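Probable thiamine pyrophosphokinase (Staphylococcus saprophyticus, PDB 3L8M) probably transfers a diphosphate group from ATP to thiamine, yielding thiamine diphosphate. Local coordinates at residues R57-I60 and Q61-E65; R30-L33 and I34-S38. All blocks are in the same frame, centred on the assembly; numbering follows the deposited sequence.

Contact 1 of 2, residues R57-I60 and Q61-E65; sequences RNFI and QQQIE
The C-terminal end of helix 54-63 is where I60 meets I64 and E65 and F59 meets Q63 and I64. The carbonyl of I60 closes the helix by taking two backbone bonds. E65 N reaches I60 O at 2.6 Å, almost straight at 172°. I64 N also bonds to I60 O, at 3.1 Å, but stands above the carbonyl plane. Just before it, Q63 N bonds to F59 O, and Q61 N to R57 O.

The side chains I60 and I64 pack on the same side, with I60 CG2 4.2 Å from I64 CB. CG of F59 lies opposite the backbone N (chi1 169°), and the ring extends along the last turn. There F59 CE2 comes within 3.9 Å of I64 CD1. The Q61 amide turns to N67, its OE1 accepting a bond from N67 ND2. I64 also touches A45 of strand 44-46, the outermost strand of the mixed sheet on this side. The amide of Q63 crosses the F59 ring steeply, the two planes 74° apart. Q63 OE1 sits at the ring edge, near the ring plane, 3.0 Å from F59 CE1.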
# COMPACT_ATOMS: atom_id res chain seq x y z
N ARG A 57 8.57 -3.40 25.64
CA ARG A 57 7.22 -3.32 26.17
C ARG A 57 6.63 -1.94 25.91
O ARG A 57 5.44 -1.81 25.59
CB ARG A 57 7.24 -3.62 27.66
CG ARG A 57 5.86 -3.72 28.28
CD ARG A 57 5.95 -4.26 29.70
NE ARG A 57 6.54 -5.60 29.73
CZ ARG A 57 5.99 -6.68 29.19
NH1 ARG A 57 4.81 -6.59 28.58
NH2 ARG A 57 6.60 -7.85 29.27
N ASN A 58 7.44 -0.90 26.04
CA ASN A 58 6.98 0.46 25.80
C ASN A 58 6.50 0.57 24.35
O ASN A 58 5.44 1.15 24.08
CB ASN A 58 8.12 1.47 26.02
CG ASN A 58 7.81 2.84 25.41
OD1 ASN A 58 6.90 3.54 25.86
ND2 ASN A 58 8.58 3.21 24.39
N PHE A 59 7.31 0.01 23.45
CA PHE A 59 7.04 0.01 22.02
C PHE A 59 5.74 -0.75 21.72
O PHE A 59 4.80 -0.17 21.19
CB PHE A 59 8.23 -0.62 21.29
CG PHE A 59 7.97 -0.92 19.84
CD1 PHE A 59 7.60 0.09 18.96
CD2 PHE A 59 8.06 -2.22 19.37
CE1 PHE A 59 7.32 -0.20 17.63
CE2 PHE A 59 7.78 -2.52 18.04
CZ PHE A 59 7.41 -1.51 17.17
N ILE A 60 5.72 -2.03 22.07
CA ILE A 60 4.55 -2.89 21.86
C ILE A 60 3.29 -2.35 22.54
O ILE A 60 2.21 -2.36 21.95
CB ILE A 60 4.81 -4.31 22.41
CG1 ILE A 60 6.02 -4.93 21.70
CG2 ILE A 60 3.58 -5.19 22.21
CD1 ILE A 60 6.38 -6.33 22.21
N GLN A 61 3.42 -1.90 23.79
CA GLN A 61 2.29 -1.39 24.55
C GLN A 61 2.01 0.09 24.34
O GLN A 61 1.75 0.83 25.29
CB GLN A 61 2.51 -1.68 26.05
CG GLN A 61 1.42 -1.18 27.00
CD GLN A 61 0.07 -1.84 26.79
OE1 GLN A 61 -0.85 -1.25 26.20
NE2 GLN A 61 -0.07 -3.07 27.26
N GLN A 62 2.08 0.55 23.10
CA GLN A 62 1.80 1.94 22.78
C GLN A 62 1.47 2.10 21.30
O GLN A 62 0.82 3.06 20.90
CB GLN A 62 2.99 2.84 23.12
CG GLN A 62 4.15 2.72 22.14
CD GLN A 62 5.17 3.84 22.30
OE1 GLN A 62 6.22 3.83 21.64
NE2 GLN A 62 4.87 4.81 23.16
N GLN A 63 1.92 1.14 20.49
CA GLN A 63 1.66 1.19 19.06
C GLN A 63 1.06 -0.10 18.54
O GLN A 63 0.57 -0.14 17.41
CB GLN A 63 2.95 1.49 18.30
CG GLN A 63 3.57 2.83 18.66
CD GLN A 63 4.80 3.14 17.83
OE1 GLN A 63 5.77 2.38 17.84
NE2 GLN A 63 4.77 4.26 17.12
N ILE A 64 1.07 -1.15 19.36
CA ILE A 64 0.55 -2.45 18.95
C ILE A 64 -0.50 -3.03 19.90
O ILE A 64 -1.59 -3.44 19.48
CB ILE A 64 1.70 -3.47 18.83
CG1 ILE A 64 2.80 -2.92 17.92
CG2 ILE A 64 1.17 -4.78 18.30
CD1 ILE A 64 4.10 -3.72 17.99
N GLU A 65 -0.16 -3.07 21.18
CA GLU A 65 -1.06 -3.63 22.18
C GLU A 65 -2.31 -2.78 22.48
O GLU A 65 -2.20 -1.62 22.86
CB GLU A 65 -0.28 -3.88 23.48
CG GLU A 65 -1.08 -4.52 24.62
CD GLU A 65 -1.47 -5.97 24.34
OE1 GLU A 65 -2.17 -6.57 25.18
OE2 GLU A 65 -1.07 -6.51 23.29

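Contact 2 of 2, residues R30-L33 and I34-S38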
# COMPACT_ATOMS: atom_id res chain seq x y z
N ARG A 30 0.66 -15.33 22.00
CA ARG A 30 1.95 -15.69 21.42
C ARG A 30 2.10 -15.31 19.94
O ARG A 30 3.21 -15.14 19.44
CB ARG A 30 2.22 -17.19 21.59
CG ARG A 30 2.45 -17.63 23.03
CD ARG A 30 2.65 -19.14 23.10
NE ARG A 30 2.93 -19.60 24.46
CZ ARG A 30 3.21 -20.85 24.80
NH1 ARG A 30 3.24 -21.81 23.87
NH2 ARG A 30 3.46 -21.16 26.06
N GLY A 31 0.98 -15.21 19.22
CA GLY A 31 1.06 -14.83 17.83
C GLY A 31 1.77 -13.49 17.69
O GLY A 31 2.55 -13.29 16.76
N THR A 32 1.53 -12.59 18.63
CA THR A 32 2.15 -11.26 18.61
C THR A 32 3.67 -11.32 18.42
O THR A 32 4.20 -10.74 17.48
CB THR A 32 1.84 -10.48 19.92
OG1 THR A 32 0.42 -10.41 20.10
CG2 THR A 32 2.39 -9.07 19.85
N LEU A 33 4.38 -12.02 19.30
CA LEU A 33 5.83 -12.14 19.18
C LEU A 33 6.29 -12.85 17.90
O LEU A 33 7.33 -12.51 17.35
CB LEU A 33 6.40 -12.86 20.41
CG LEU A 33 6.29 -12.13 21.76
CD1 LEU A 33 6.89 -10.74 21.64
CD2 LEU A 33 4.83 -12.05 22.20
N ILE A 34 5.52 -13.84 17.43
CA ILE A 34 5.91 -14.55 16.20
C ILE A 34 5.85 -13.56 15.02
O ILE A 34 6.71 -13.59 14.13
CB ILE A 34 4.99 -15.76 15.86
CG1 ILE A 34 4.90 -16.76 17.02
CG2 ILE A 34 5.51 -16.47 14.62
CD1 ILE A 34 6.24 -17.19 17.60
N LEU A 35 4.83 -12.70 15.00
CA LEU A 35 4.70 -11.73 13.91
C LEU A 35 5.91 -10.81 13.85
O LEU A 35 6.58 -10.70 12.82
CB LEU A 35 3.42 -10.89 14.07
CG LEU A 35 2.15 -11.66 13.73
CD1 LEU A 35 0.91 -10.84 14.02
CD2 LEU A 35 2.19 -12.03 12.26
N LEU A 36 6.19 -10.16 14.98
CA LEU A 36 7.31 -9.25 15.12
C LEU A 36 8.64 -9.90 14.77
O LEU A 36 9.46 -9.31 14.05
CB LEU A 36 7.34 -8.71 16.56
CG LEU A 36 6.12 -7.87 16.95
CD1 LEU A 36 6.11 -7.65 18.46
CD2 LEU A 36 6.17 -6.53 16.21
N GLU A 37 8.86 -11.11 15.28
CA GLU A 37 10.10 -11.85 15.02
C GLU A 37 10.34 -12.06 13.53
O GLU A 37 11.49 -12.12 13.08
CB GLU A 37 10.07 -13.21 15.73
CG GLU A 37 10.65 -13.16 17.13
CD GLU A 37 10.09 -14.23 18.04
OE1 GLU A 37 10.05 -15.42 17.65
OE2 GLU A 37 9.69 -13.88 19.17
N SER A 38 9.25 -12.17 12.79
CA SER A 38 9.29 -12.34 11.34
C SER A 38 9.37 -10.96 10.68
O SER A 38 9.29 -10.85 9.46
CB SER A 38 8.02 -13.04 10.86
OG SER A 38 7.88 -14.30 11.50
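L33 meets E37 and L36 one turn on in helix 30-37, and L33 and I34 bury the most surface in this contact. L33 takes part through both its backbone and its side chain. L33 O takes a bond from E37 N at 2.9 Å. The E37 side chain runs extended back along this turn, and E37 OE2 comes 3.7 Å from L33 CB. L33 CD1 and L36 CD1 are 4.5 Å apart, a loose apolar approach.

I34 turns its side chain back toward the start of the helix. Its CG1 stands beside the backbone N (chi1 -55°), which brings I34 CG1 within 3.4 Å of R30 O. The backbone bond from I34 N to R30 O is weak. At the other end, I34 O is gripped from opposite faces of its carbonyl plane by S38 N and S38 OG. S38 OG donates to I34 O at 3.0 Å, where S38 leaves the helix.

T32 and L36 are next. T32 O accepts from L36 N at 3.2 Å, with an N-H...O angle of 177°, and T32 CG2 lies 4.2 Å from L36 CD1.

The helix is the crossover of the beta-alpha-beta unit formed with strands 24-28 and 44-46. I34 and L35 pack on L6 of strand 2-6 and on L17 of helix 16-19. L36 meets P42 on the way to strand 44-46, and also L36 of a neighbouring subunit.

How the contacts relate
Contact 2 lies in helix 30-37 and comes first along the chain. Contact 1 follows in helix 54-63, after strand 44-46. Their centres are about 13 Å apart, and they meet through L36. I64 CD1 is 3.9 Å from L36 CD2, and I60 CD1 is 4.0 Å from L36 CD1. The end of helix 54-63 therefore packs against the last turn of helix 30-37. F49 gives a further link, since I60 and L33 both touch it. Both belong to the catalytic domain of the family. Neither touches a bound sodium ion: the side chains of Q63 and R30 lie about 12 Å and about 13 Å from one.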